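Local coordinates for protein cystathionine beta-lyases/cystathionine gamma-synthases (Corynebacterium glutamicum, PDB 5X5H) that probably catalyses formation of cystathionine from O-succinylhomoserine and cysteine, using pyridoxal 5'-phosphate, in methionine biosynthesis, at residues K204-H209 with Y245-G250; H200-Y205 with G214-T219; M305-F310 with R360-I365; A316-C321 with L340-T345. All coordinates share one frame; numbering follows the deposited sequence.

Contact 1. Residues K204-H209 with Y245-G250; sequences KYIGGH and YLTARG. With PLP (pyridoxal-5'-phosphate), chain B.
Gly207 and Gly250 meet backbone to backbone. The carbonyl O of Gly207 lies 3.2 Å from CA of Gly250, a CA-H...O contact with an angle of 154° at the hydrogen. Because Gly250 has no side chain, the carbonyl can come this close to the helix. Next to it, Ile206 O approaches Gly250 C at 3.5 Å. Methyls meet beside this: Ile206 CG2 is 3.8 Å from Thr247 CG2, and each of these branches stands anti to its own backbone N. This turns the hydroxyl of Thr247 back to its own helix, where it bonds Asp243 O. One step further out, Gly208 N donates to Lys204 O at 3.0 Å and closes the turn at a positive phi (82°), which favours glycine. Arg257 ties the two segments from outside, with NH1 on Tyr205 O and NH2 on Gly250 O. At the start of the turn, the bent Lys204 chain ends at the cofactor. Its NZ is 1.4 Å from PLP C4A, a covalent bond, and it gives PLP O3 a weak hydrogen bond. This is the cofactor-lysine linkage of a fold-type I PLP enzyme, consistent with an internal aldimine, with the loop after the lysine packed on helix 241-251.

Contact 2. Residues H200-Y205 with G214-T219; sequences HSTTKY and GGLVVT. With PLP (pyridoxal-5'-phosphate), chain B.
Thr203 OG1 links Gly214 to the cofactor phosphate by working in both directions. It accepts a hydrogen bond from Gly214 N at 2.9 Å, nearly straight at 163°, and donates to PLP O2P at 2.7 Å. Its chi1 of -50° sets the hydroxyl beside the backbone N, between these two partners. Ser201 OG, anti to its backbone N, donates to the same PLP O2P at 2.8 Å. The carbonyl of Gly214 also faces the turn, and Thr202 N gives Gly214 O a weak bond at 2.8 Å. A longer weak one comes from Thr203 N. Further along, the segments are antiparallel strands. His200 and Leu216 form a hydrogen-bonded pair, with His200 N to Leu216 O at 2.9 Å and Leu216 N to His200 O at 3.0 Å. Ser201 and Gly215 form the non-hydrogen-bonded pair. Thr202 CG2 rests on Leu216 CB at 3.9 Å, and a water joins Thr202 OG1 to Gly215 O. Strand 215-219 is held on its other edge by strand 75-79, within the seven-stranded sheet of the PLP-binding domain. Gly82 N and Met83 N, together with Tyr52 and Arg54 of the third subunit, complete the hold on PLP. By occupying an acceptor side of Thr203 OG1, the Gly214 N-H probably favours pointing that hydroxyl's proton at the phosphate. Two donors on one phosphate oxygen would be expected to help balance its negative charge.

Contact 3. Residues M305-F310 with R360-I365; sequences MISVRF and RDLVRI
Arg309 runs along the carboxylate of Asp361 from CB to NH2. Its CB lies 3.6 Å from Asp361 OD1. CG passes the same oxygen at 3.5 Å and also touches Leu362 CD1. CD stays near OD1, and a bend at chi3 (60°) then turns the guanidinium onto the acid. NE donates to OD1 at 2.8 Å, on the syn lone pair of that oxygen. At the tip NH2 donates to Asp361 OD2 at 2.9 Å, and a weaker bond runs from NH2 to OD1. The grip is side-on with two nitrogens, but the guanidinium and carboxylate planes are turned 47° apart, so it is not a flat fork. Asp361 is steadied by its backbone as well, since Phe310 N donates to Asp361 O at 3.0 Å. Beyond the salt bridge, strands 305-310 and 362-366 run antiparallel as neighbours in the five-stranded mixed sheet of the C-terminal domain. Ile306 with Ile365 and Val308 with Val363 are the hydrogen-bonded pairs. On their face of the sheet Val308 CG2 meets Ile365 CD1, while Phe310 CE1 lies 3.7 Å from Val363 CG2. On the other face Met305 CE packs against Arg364 CG, also at 3.7 Å. The guanidinium of Arg364 is held by Glu341 and by Asn154 of the PLP pocket, and Ser307 OG bonds Pro155 O. The bidentate ion pair thus closes one end of the strand pair. In this partly exposed position solvent probably weakens the attraction.

Contact 4. Residues A316-C321 with L340-T345; sequences AAKKFC and LEHPAT
The ring of His342 has Lys318 CG over one face, 4.2 Å from the ring centroid and 7° off its normal, a CH-pi contact. Ala317 CB approaches CD2 of the same ring obliquely at 4.1 Å. At the edge, in the ring plane, His342 ND1 shares a hydrogen bond with Thr345 OG1 at 2.8 Å. NE2 is bonded to Arg360 O, so both ring nitrogens have partners and the ring is held against rotation. The second flat group is Phe320. Leu340 CD1 comes obliquely to its CE2 at 3.6 Å, and the ring of Phe310 meets it with the planes about 40° apart. These contacts lay helix 313-323 on one side of the five-stranded mixed sheet of the C-terminal domain. The helix lies between strands 305-310 and 328-329 along the chain, in a beta-alpha-beta crossover, and here it packs on strand 339-341 and the turn after it. With CG between the backbone N and the carbonyl carbon (chi1 76°), Leu340 leans to the helix, and its CD2 reaches Cys321 O at 4.1 Å. Cys321 SG sits 4.1 Å from His342 CB. Pro43 of the third subunit packs on Lys318, Cys321, His342 and Thr345.

Contacts 1 and 2 share Lys204 and Tyr205, and their centres lie about 10 Å apart in the PLP-binding domain. Contact 2 joins two strands of its large sheet. Contact 1 packs the loop between those strands on helix 241-251. Contacts 3 and 4 come later, with centres about 7 Å apart. Both segments of contact 4 fall between the two strands of contact 3. Both contacts reach the C-terminal sheet, where strands 362-366 and 339-341 are neighbours, and the salt bridge from Arg364 to Glu341 joins them. The two groups lie some 24 to 27 Å apart between centres. Tyr205 OH packing on Met305 SD at 3.5 Å bridges them, so cofactor loop and C-terminal domain touch.

Contact 1. Residues K204-H209 with Y245-G250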
loop_
_atom_site.group_PDB
_atom_site.type_symbol
_atom_site.label_atom_id
_atom_site.label_comp_id
_atom_site.label_asym_id
_atom_site.label_seq_id
_atom_site.Cartn_x
_atom_site.Cartn_y
_atom_site.Cartn_z
ATOM N N LYS A 204 2.813 18.790 0.623
ATOM C CA LYS A 204 3.716 19.492 1.525
ATOM C C LYS A 204 3.376 19.213 2.999
ATOM O O LYS A 204 3.499 18.071 3.380
ATOM C CB LYS A 204 3.747 20.971 1.132
ATOM C CG LYS A 204 3.887 21.367 -0.296
ATOM C CD LYS A 204 4.916 20.665 -0.988
ATOM C CE LYS A 204 5.090 21.115 -2.536
ATOM N NZ LYS A 204 4.808 22.486 -3.129
ATOM N N TYR A 205 2.988 20.182 3.787
ATOM C CA TYR A 205 2.751 19.980 5.196
ATOM C C TYR A 205 1.641 19.063 5.601
ATOM O O TYR A 205 1.766 18.372 6.659
ATOM C CB TYR A 205 2.595 21.322 5.960
ATOM C CG TYR A 205 3.803 22.222 6.037
ATOM C CD1 TYR A 205 4.789 21.928 6.885
ATOM C CD2 TYR A 205 3.944 23.293 5.167
ATOM C CE1 TYR A 205 5.894 22.767 6.999
ATOM C CE2 TYR A 205 5.067 24.087 5.236
ATOM C CZ TYR A 205 6.019 23.790 6.141
ATOM O OH TYR A 205 7.159 24.624 6.257
ATOM N N ILE A 206 0.505 19.098 4.899
ATOM C CA ILE A 206 -0.628 18.287 5.341
ATOM C C ILE A 206 -0.263 16.780 5.359
ATOM O O ILE A 206 -0.413 16.115 6.403
ATOM C CB ILE A 206 -1.876 18.621 4.537
ATOM C CG1 ILE A 206 -2.406 19.952 5.020
ATOM C CG2 ILE A 206 -2.921 17.520 4.588
ATOM C CD1 ILE A 206 -3.459 20.540 4.078
ATOM N N GLY A 207 0.263 16.226 4.272
ATOM C CA GLY A 207 0.821 14.881 4.329
ATOM C C GLY A 207 1.995 14.745 5.219
ATOM O O GLY A 207 2.090 13.815 5.991
ATOM N N GLY A 208 2.955 15.652 4.995
ATOM C CA GLY A 208 4.074 15.831 5.926
ATOM C C GLY A 208 5.252 14.918 5.868
ATOM O O GLY A 208 6.198 15.057 6.621
ATOM N N HIS A 209 5.159 13.865 5.026
ATOM C CA HIS A 209 6.142 12.736 5.010
ATOM C C HIS A 209 6.759 12.533 3.636
ATOM O O HIS A 209 7.457 11.528 3.409
ATOM C CB HIS A 209 5.584 11.491 5.644
ATOM C CG HIS A 209 5.107 11.703 7.045
ATOM N ND1 HIS A 209 5.730 11.191 8.195
ATOM C CD2 HIS A 209 4.036 12.368 7.449
ATOM C CE1 HIS A 209 5.049 11.666 9.236
ATOM N NE2 HIS A 209 3.997 12.348 8.815
ATOM N N TYR A 245 -5.458 7.839 2.123
ATOM C CA TYR A 245 -5.208 7.281 3.451
ATOM C C TYR A 245 -3.893 7.796 4.023
ATOM O O TYR A 245 -3.862 8.251 5.200
ATOM C CB TYR A 245 -5.134 5.715 3.387
ATOM C CG TYR A 245 -4.829 5.158 4.763
ATOM C CD1 TYR A 245 -5.793 5.049 5.694
ATOM C CD2 TYR A 245 -3.536 4.809 5.084
ATOM C CE1 TYR A 245 -5.561 4.639 6.959
ATOM C CE2 TYR A 245 -3.226 4.413 6.384
ATOM C CZ TYR A 245 -4.269 4.364 7.330
ATOM O OH TYR A 245 -4.000 4.006 8.693
ATOM N N LEU A 246 -2.827 7.779 3.233
ATOM C CA LEU A 246 -1.499 8.252 3.690
ATOM C C LEU A 246 -1.491 9.735 4.039
ATOM O O LEU A 246 -0.851 10.173 5.011
ATOM C CB LEU A 246 -0.391 7.911 2.720
ATOM C CG LEU A 246 -0.090 6.418 2.692
ATOM C CD1 LEU A 246 0.822 6.298 1.478
ATOM C CD2 LEU A 246 0.546 5.942 3.982
ATOM N N THR A 247 -2.148 10.529 3.205
ATOM C CA THR A 247 -2.298 11.954 3.466
ATOM C C THR A 247 -2.992 12.159 4.812
ATOM O O THR A 247 -2.551 12.995 5.650
ATOM C CB THR A 247 -2.991 12.714 2.343
ATOM O OG1 THR A 247 -2.296 12.508 1.076
ATOM C CG2 THR A 247 -3.127 14.217 2.649
ATOM N N ALA A 248 -4.161 11.548 4.987
ATOM C CA ALA A 248 -4.872 11.684 6.267
ATOM C C ALA A 248 -4.085 11.158 7.416
ATOM O O ALA A 248 -4.157 11.724 8.508
ATOM C CB ALA A 248 -6.197 10.974 6.147
ATOM N N ARG A 249 -3.310 10.095 7.230
ATOM C CA ARG A 249 -2.447 9.597 8.295
ATOM C C ARG A 249 -1.420 10.645 8.755
ATOM O O ARG A 249 -1.236 10.892 9.903
ATOM C CB ARG A 249 -1.754 8.300 7.821
ATOM C CG ARG A 249 -0.886 7.624 8.932
ATOM C CD ARG A 249 -0.097 6.499 8.322
ATOM N NE ARG A 249 0.368 5.493 9.221
ATOM C CZ ARG A 249 1.615 5.293 9.704
ATOM N NH1 ARG A 249 2.561 6.202 9.490
ATOM N NH2 ARG A 249 1.889 4.193 10.314
ATOM N N GLY A 250 -0.788 11.247 7.731
ATOM C CA GLY A 250 0.126 12.301 8.039
ATOM C C GLY A 250 -0.518 13.460 8.744
ATOM O O GLY A 250 0.077 14.106 9.653
HETATM N N1 PLP B . 1.299 25.933 -4.323
HETATM C C2 PLP B . 2.389 26.048 -3.597
HETATM C C2A PLP B . 2.477 27.233 -2.695
HETATM C C3 PLP B . 3.286 25.034 -3.556
HETATM O O3 PLP B . 4.429 25.085 -2.790
HETATM C C4 PLP B . 3.131 23.881 -4.344
HETATM C C4A PLP B . 4.139 22.806 -4.293
HETATM C C5 PLP B . 2.044 23.838 -5.249
HETATM C C6 PLP B . 1.152 24.894 -5.175
HETATM C C5A PLP B . 1.813 22.711 -6.254
HETATM O O4P PLP B . 1.383 21.476 -5.588
HETATM P P PLP B . 1.770 20.065 -6.196
HETATM O O1P PLP B . 3.282 20.001 -6.273
HETATM O O2P PLP B . 1.115 19.170 -5.161
HETATM O O3P PLP B . 1.092 19.940 -7.563
#

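Contact 2. Residues H200-Y205 with G214-T219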
loop_
_atom_site.group_PDB
_atom_site.type_symbol
_atom_site.label_atom_id
_atom_site.label_comp_id
_atom_site.label_asym_id
_atom_site.label_seq_id
_atom_site.Cartn_x
_atom_site.Cartn_y
_atom_site.Cartn_z
ATOM N N HIS A 200 -4.848 23.925 -1.103
ATOM C CA HIS A 200 -3.656 23.323 -0.603
ATOM C C HIS A 200 -2.997 22.370 -1.562
ATOM O O HIS A 200 -3.675 21.524 -2.130
ATOM C CB HIS A 200 -3.922 22.460 0.700
ATOM C CG HIS A 200 -4.226 23.296 1.856
ATOM N ND1 HIS A 200 -5.479 23.650 2.314
ATOM C CD2 HIS A 200 -3.338 23.951 2.616
ATOM C CE1 HIS A 200 -5.302 24.479 3.351
ATOM N NE2 HIS A 200 -3.995 24.655 3.515
ATOM N N SER A 201 -1.680 22.376 -1.631
ATOM C CA SER A 201 -0.869 21.213 -2.053
ATOM C C SER A 201 -0.682 20.344 -0.782
ATOM O O SER A 201 0.084 20.747 0.066
ATOM C CB SER A 201 0.431 21.637 -2.573
ATOM O OG SER A 201 1.253 20.445 -2.718
ATOM N N THR A 202 -1.394 19.241 -0.634
ATOM C CA THR A 202 -1.219 18.365 0.508
ATOM C C THR A 202 0.050 17.597 0.423
ATOM O O THR A 202 0.495 16.966 1.411
ATOM C CB THR A 202 -2.426 17.469 0.679
ATOM O OG1 THR A 202 -2.568 16.585 -0.461
ATOM C CG2 THR A 202 -3.723 18.208 0.801
ATOM N N THR A 203 0.742 17.628 -0.751
ATOM C CA THR A 203 2.102 17.124 -0.918
ATOM C C THR A 203 3.059 17.589 0.140
ATOM O O THR A 203 4.063 16.919 0.408
ATOM C CB THR A 203 2.571 17.606 -2.309
ATOM O OG1 THR A 203 1.573 17.266 -3.281
ATOM C CG2 THR A 203 3.868 16.914 -2.694
ATOM N N LYS A 204 2.813 18.790 0.623
ATOM C CA LYS A 204 3.716 19.492 1.525
ATOM C C LYS A 204 3.376 19.213 2.999
ATOM O O LYS A 204 3.499 18.071 3.380
ATOM C CB LYS A 204 3.747 20.971 1.132
ATOM C CG LYS A 204 3.887 21.367 -0.296
ATOM C CD LYS A 204 4.916 20.665 -0.988
ATOM C CE LYS A 204 5.090 21.115 -2.536
ATOM N NZ LYS A 204 4.808 22.486 -3.129
ATOM N N TYR A 205 2.988 20.182 3.787
ATOM C CA TYR A 205 2.751 19.980 5.196
ATOM C C TYR A 205 1.641 19.063 5.601
ATOM O O TYR A 205 1.766 18.372 6.659
ATOM C CB TYR A 205 2.595 21.322 5.960
ATOM C CG TYR A 205 3.803 22.222 6.037
ATOM C CD1 TYR A 205 4.789 21.928 6.885
ATOM C CD2 TYR A 205 3.944 23.293 5.167
ATOM C CE1 TYR A 205 5.894 22.767 6.999
ATOM C CE2 TYR A 205 5.067 24.087 5.236
ATOM C CZ TYR A 205 6.019 23.790 6.141
ATOM O OH TYR A 205 7.159 24.624 6.257
ATOM N N GLY A 214 -0.651 15.377 -3.673
ATOM C CA GLY A 214 -2.084 15.601 -3.565
ATOM C C GLY A 214 -2.447 17.076 -3.472
ATOM O O GLY A 214 -1.604 17.906 -3.143
ATOM N N GLY A 215 -3.710 17.395 -3.791
ATOM C CA GLY A 215 -4.278 18.730 -3.612
ATOM C C GLY A 215 -5.618 18.703 -3.005
ATOM O O GLY A 215 -6.261 17.623 -2.943
ATOM N N LEU A 216 -6.086 19.841 -2.496
ATOM C CA LEU A 216 -7.366 19.892 -1.888
ATOM C C LEU A 216 -7.894 21.295 -1.929
ATOM O O LEU A 216 -7.113 22.245 -1.762
ATOM C CB LEU A 216 -7.275 19.330 -0.492
ATOM C CG LEU A 216 -8.498 18.540 0.099
ATOM C CD1 LEU A 216 -8.066 17.464 1.000
ATOM C CD2 LEU A 216 -9.543 19.464 0.719
ATOM N N VAL A 217 -9.190 21.473 -2.135
ATOM C CA VAL A 217 -9.890 22.760 -2.162
ATOM C C VAL A 217 -10.955 22.737 -1.136
ATOM O O VAL A 217 -11.726 21.753 -1.089
ATOM C CB VAL A 217 -10.454 23.069 -3.517
ATOM C CG1 VAL A 217 -11.144 24.440 -3.506
ATOM C CG2 VAL A 217 -9.418 23.036 -4.599
ATOM N N VAL A 218 -11.045 23.807 -0.311
ATOM C CA VAL A 218 -12.083 23.923 0.653
ATOM C C VAL A 218 -12.895 25.236 0.463
ATOM O O VAL A 218 -12.357 26.242 -0.070
ATOM C CB VAL A 218 -11.626 23.828 2.087
ATOM C CG1 VAL A 218 -10.913 22.489 2.390
ATOM C CG2 VAL A 218 -10.723 24.958 2.430
ATOM N N THR A 219 -14.161 25.211 0.869
ATOM C CA THR A 219 -15.058 26.348 0.728
ATOM C C THR A 219 -16.214 26.211 1.656
ATOM O O THR A 219 -16.524 25.133 2.074
ATOM C CB THR A 219 -15.479 26.393 -0.718
ATOM O OG1 THR A 219 -16.306 27.598 -1.007
ATOM C CG2 THR A 219 -16.304 25.257 -1.206
HETATM N N1 PLP B . 1.299 25.933 -4.323
HETATM C C2 PLP B . 2.389 26.048 -3.597
HETATM C C2A PLP B . 2.477 27.233 -2.695
HETATM C C3 PLP B . 3.286 25.034 -3.556
HETATM O O3 PLP B . 4.429 25.085 -2.790
HETATM C C4 PLP B . 3.131 23.881 -4.344
HETATM C C4A PLP B . 4.139 22.806 -4.293
HETATM C C5 PLP B . 2.044 23.838 -5.249
HETATM C C6 PLP B . 1.152 24.894 -5.175
HETATM C C5A PLP B . 1.813 22.711 -6.254
HETATM O O4P PLP B . 1.383 21.476 -5.588
HETATM P P PLP B . 1.770 20.065 -6.196
HETATM O O1P PLP B . 3.282 20.001 -6.273
HETATM O O2P PLP B . 1.115 19.170 -5.161
HETATM O O3P PLP B . 1.092 19.940 -7.563
HETATM O O HOH W 1 -5.075 15.454 -1.105
#

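Contact 3. Residues M305-F310 with R360-I365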
loop_
_atom_site.group_PDB
_atom_site.type_symbol
_atom_site.label_atom_id
_atom_site.label_comp_id
_atom_site.label_asym_id
_atom_site.label_seq_id
_atom_site.Cartn_x
_atom_site.Cartn_y
_atom_site.Cartn_z
ATOM N N MET A 305 9.342 27.702 6.864
ATOM C CA MET A 305 10.131 28.043 5.668
ATOM C C MET A 305 10.966 29.270 5.964
ATOM O O MET A 305 10.551 30.195 6.628
ATOM C CB MET A 305 9.209 28.332 4.528
ATOM C CG MET A 305 8.369 27.140 4.054
ATOM S SD MET A 305 9.207 25.675 3.600
ATOM C CE MET A 305 10.173 26.309 2.221
ATOM N N ILE A 306 12.184 29.239 5.460
ATOM C CA ILE A 306 13.089 30.465 5.528
ATOM C C ILE A 306 13.727 30.556 4.147
ATOM O O ILE A 306 14.230 29.572 3.594
ATOM C CB ILE A 306 14.201 30.196 6.499
ATOM C CG1 ILE A 306 13.685 29.892 7.911
ATOM C CG2 ILE A 306 15.173 31.417 6.546
ATOM C CD1 ILE A 306 14.745 29.481 8.898
ATOM N N SER A 307 13.828 31.761 3.618
ATOM C CA SER A 307 14.688 32.018 2.476
ATOM C C SER A 307 15.811 32.960 2.853
ATOM O O SER A 307 15.643 33.730 3.788
ATOM C CB SER A 307 13.903 32.532 1.280
ATOM O OG SER A 307 13.145 31.419 0.701
ATOM N N VAL A 308 16.886 32.818 2.171
ATOM C CA VAL A 308 18.163 33.500 2.554
ATOM C C VAL A 308 18.762 34.011 1.258
ATOM O O VAL A 308 18.920 33.263 0.332
ATOM C CB VAL A 308 19.076 32.521 3.193
ATOM C CG1 VAL A 308 20.344 33.212 3.715
ATOM C CG2 VAL A 308 18.393 31.767 4.350
ATOM N N ARG A 309 19.210 35.270 1.298
ATOM C CA ARG A 309 19.992 35.840 0.194
ATOM C C ARG A 309 21.406 36.024 0.639
ATOM O O ARG A 309 21.630 36.608 1.691
ATOM C CB ARG A 309 19.380 37.135 -0.272
ATOM C CG ARG A 309 17.965 37.044 -0.833
ATOM C CD ARG A 309 17.314 38.244 -1.474
ATOM N NE ARG A 309 18.139 38.645 -2.604
ATOM C CZ ARG A 309 18.021 39.775 -3.269
ATOM N NH1 ARG A 309 17.001 40.541 -3.056
ATOM N NH2 ARG A 309 18.918 40.000 -4.220
ATOM N N PHE A 310 22.380 35.531 -0.141
ATOM C CA PHE A 310 23.759 35.476 0.169
ATOM C C PHE A 310 24.560 36.710 -0.396
ATOM O O PHE A 310 24.389 37.056 -1.543
ATOM C CB PHE A 310 24.359 34.217 -0.361
ATOM C CG PHE A 310 23.991 33.016 0.464
ATOM C CD1 PHE A 310 22.840 32.331 0.261
ATOM C CD2 PHE A 310 24.793 32.634 1.504
ATOM C CE1 PHE A 310 22.442 31.289 1.132
ATOM C CE2 PHE A 310 24.422 31.552 2.331
ATOM C CZ PHE A 310 23.246 30.835 2.088
ATOM N N ARG A 360 19.039 35.195 -8.038
ATOM C CA ARG A 360 19.955 34.089 -8.087
ATOM C C ARG A 360 20.821 33.875 -6.861
ATOM O O ARG A 360 21.498 32.842 -6.691
ATOM C CB ARG A 360 20.862 34.253 -9.344
ATOM C CG ARG A 360 20.053 34.147 -10.651
ATOM C CD ARG A 360 21.077 34.109 -11.798
ATOM N NE ARG A 360 21.402 35.507 -11.933
ATOM C CZ ARG A 360 22.520 36.179 -11.650
ATOM N NH1 ARG A 360 22.480 37.508 -11.849
ATOM N NH2 ARG A 360 23.625 35.629 -11.149
ATOM N N ASP A 361 20.795 34.843 -5.920
ATOM C CA ASP A 361 21.500 34.708 -4.727
ATOM C C ASP A 361 20.663 34.074 -3.559
ATOM O O ASP A 361 21.164 34.040 -2.445
ATOM C CB ASP A 361 22.000 36.102 -4.233
ATOM C CG ASP A 361 20.983 37.060 -3.928
ATOM O OD1 ASP A 361 19.814 36.778 -3.793
ATOM O OD2 ASP A 361 21.288 38.369 -3.799
ATOM N N LEU A 362 19.473 33.588 -3.923
ATOM C CA LEU A 362 18.428 33.166 -2.944
ATOM C C LEU A 362 18.393 31.645 -2.802
ATOM O O LEU A 362 18.412 30.928 -3.797
ATOM C CB LEU A 362 17.098 33.732 -3.251
ATOM C CG LEU A 362 15.988 33.508 -2.196
ATOM C CD1 LEU A 362 14.981 34.549 -2.197
ATOM C CD2 LEU A 362 15.304 32.133 -2.488
ATOM N N VAL A 363 18.433 31.193 -1.543
ATOM C CA VAL A 363 18.213 29.757 -1.184
ATOM C C VAL A 363 16.986 29.677 -0.327
ATOM O O VAL A 363 16.751 30.499 0.544
ATOM C CB VAL A 363 19.408 29.206 -0.427
ATOM C CG1 VAL A 363 19.145 27.776 0.143
ATOM C CG2 VAL A 363 20.632 29.172 -1.343
ATOM N N ARG A 364 16.118 28.661 -0.649
ATOM C CA ARG A 364 14.883 28.432 0.091
ATOM C C ARG A 364 15.110 27.182 0.920
ATOM O O ARG A 364 15.594 26.146 0.428
ATOM C CB ARG A 364 13.722 28.219 -0.820
ATOM C CG ARG A 364 12.362 28.046 -0.144
ATOM C CD ARG A 364 11.256 27.574 -1.066
ATOM N NE ARG A 364 11.399 26.156 -1.264
ATOM C CZ ARG A 364 10.769 25.495 -2.214
ATOM N NH1 ARG A 364 9.884 26.063 -2.952
ATOM N NH2 ARG A 364 10.907 24.236 -2.322
ATOM N N ILE A 365 14.819 27.324 2.231
ATOM C CA ILE A 365 15.029 26.223 3.162
ATOM C C ILE A 365 13.736 25.838 3.803
ATOM O O ILE A 365 12.982 26.663 4.315
ATOM C CB ILE A 365 16.016 26.571 4.303
ATOM C CG1 ILE A 365 17.323 27.193 3.683
ATOM C CG2 ILE A 365 16.353 25.369 5.106
ATOM C CD1 ILE A 365 18.233 27.739 4.798
#

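Contact 4. Residues A316-C321 with L340-T345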
loop_
_atom_site.group_PDB
_atom_site.type_symbol
_atom_site.label_atom_id
_atom_site.label_comp_id
_atom_site.label_asym_id
_atom_site.label_seq_id
_atom_site.Cartn_x
_atom_site.Cartn_y
_atom_site.Cartn_z
ATOM N N ALA A 316 27.844 31.839 -3.989
ATOM C CA ALA A 316 27.705 31.519 -2.561
ATOM C C ALA A 316 26.432 30.746 -2.286
ATOM O O ALA A 316 26.550 29.741 -1.530
ATOM C CB ALA A 316 27.678 32.774 -1.707
ATOM N N ALA A 317 25.339 31.164 -2.918
ATOM C CA ALA A 317 24.006 30.450 -2.771
ATOM C C ALA A 317 24.163 28.977 -3.192
ATOM O O ALA A 317 23.780 28.065 -2.451
ATOM C CB ALA A 317 22.978 31.111 -3.521
ATOM N N LYS A 318 24.805 28.702 -4.334
ATOM C CA LYS A 318 24.981 27.364 -4.800
ATOM C C LYS A 318 25.922 26.561 -4.014
ATOM O O LYS A 318 25.709 25.366 -3.774
ATOM C CB LYS A 318 25.332 27.326 -6.299
ATOM C CG LYS A 318 24.261 27.846 -7.152
ATOM C CD LYS A 318 24.744 27.774 -8.621
ATOM C CE LYS A 318 24.337 26.428 -9.167
ATOM N NZ LYS A 318 24.678 26.338 -10.654
ATOM N N LYS A 319 27.018 27.170 -3.526
ATOM C CA LYS A 319 27.960 26.448 -2.681
ATOM C C LYS A 319 27.285 26.039 -1.306
ATOM O O LYS A 319 27.576 24.940 -0.754
ATOM C CB LYS A 319 29.221 27.318 -2.432
ATOM C CG LYS A 319 30.293 26.671 -1.587
ATOM C CD LYS A 319 30.741 25.343 -2.172
ATOM C CE LYS A 319 31.942 24.674 -1.479
ATOM N NZ LYS A 319 33.010 25.556 -0.861
ATOM N N PHE A 320 26.444 26.978 -0.812
ATOM C CA PHE A 320 25.696 26.672 0.452
ATOM C C PHE A 320 24.810 25.425 0.187
ATOM O O PHE A 320 24.803 24.513 1.019
ATOM C CB PHE A 320 24.908 27.806 0.892
ATOM C CG PHE A 320 24.180 27.558 2.192
ATOM C CD1 PHE A 320 24.842 27.599 3.413
ATOM C CD2 PHE A 320 22.839 27.272 2.137
ATOM C CE1 PHE A 320 24.105 27.443 4.632
ATOM C CE2 PHE A 320 22.121 27.074 3.330
ATOM C CZ PHE A 320 22.757 27.117 4.569
ATOM N N CYS A 321 24.175 25.430 -0.968
ATOM C CA CYS A 321 23.341 24.291 -1.353
ATOM C C CYS A 321 24.064 22.963 -1.360
ATOM O O CYS A 321 23.438 21.914 -0.996
ATOM C CB CYS A 321 22.593 24.561 -2.665
ATOM S SG CYS A 321 21.293 25.694 -2.598
ATOM N N LEU A 340 16.625 21.867 1.202
ATOM C CA LEU A 340 16.904 23.207 0.659
ATOM C C LEU A 340 17.030 23.164 -0.887
ATOM O O LEU A 340 17.265 22.106 -1.431
ATOM C CB LEU A 340 18.110 23.929 1.298
ATOM C CG LEU A 340 19.487 23.459 0.869
ATOM C CD1 LEU A 340 20.528 24.270 1.680
ATOM C CD2 LEU A 340 19.890 22.072 0.998
ATOM N N GLU A 341 16.838 24.331 -1.483
ATOM C CA GLU A 341 16.940 24.404 -2.954
ATOM C C GLU A 341 17.308 25.813 -3.357
ATOM O O GLU A 341 17.308 26.727 -2.580
ATOM C CB GLU A 341 15.648 23.963 -3.602
ATOM C CG GLU A 341 14.473 24.889 -3.332
ATOM C CD GLU A 341 13.703 25.405 -4.536
ATOM O OE1 GLU A 341 14.026 25.099 -5.642
ATOM O OE2 GLU A 341 12.688 26.110 -4.330
ATOM N N HIS A 342 17.695 25.930 -4.599
ATOM C CA HIS A 342 18.040 27.231 -5.286
ATOM C C HIS A 342 16.889 27.622 -6.254
ATOM O O HIS A 342 16.831 27.019 -7.394
ATOM C CB HIS A 342 19.295 26.990 -5.977
ATOM C CG HIS A 342 19.855 28.219 -6.649
ATOM N ND1 HIS A 342 20.071 28.294 -8.025
ATOM C CD2 HIS A 342 20.269 29.399 -6.099
ATOM C CE1 HIS A 342 20.597 29.494 -8.281
ATOM N NE2 HIS A 342 20.702 30.195 -7.141
ATOM N N PRO A 343 15.865 28.358 -5.930
ATOM C CA PRO A 343 14.639 28.518 -6.811
ATOM C C PRO A 343 14.877 28.980 -8.193
ATOM O O PRO A 343 14.208 28.473 -9.102
ATOM C CB PRO A 343 13.674 29.401 -6.026
ATOM C CG PRO A 343 14.147 29.253 -4.603
ATOM C CD PRO A 343 15.616 28.977 -4.637
ATOM N N ALA A 344 15.883 29.796 -8.398
ATOM C CA ALA A 344 16.099 30.347 -9.772
ATOM C C ALA A 344 16.396 29.262 -10.770
ATOM O O ALA A 344 16.004 29.429 -11.952
ATOM C CB ALA A 344 17.235 31.352 -9.701
ATOM N N THR A 345 17.031 28.159 -10.326
ATOM C CA THR A 345 17.410 27.069 -11.256
ATOM C C THR A 345 16.511 25.861 -11.042
ATOM O O THR A 345 16.568 24.896 -11.825
ATOM C CB THR A 345 18.936 26.730 -11.116
ATOM O OG1 THR A 345 19.196 26.333 -9.772
ATOM C CG2 THR A 345 19.829 27.947 -11.494
#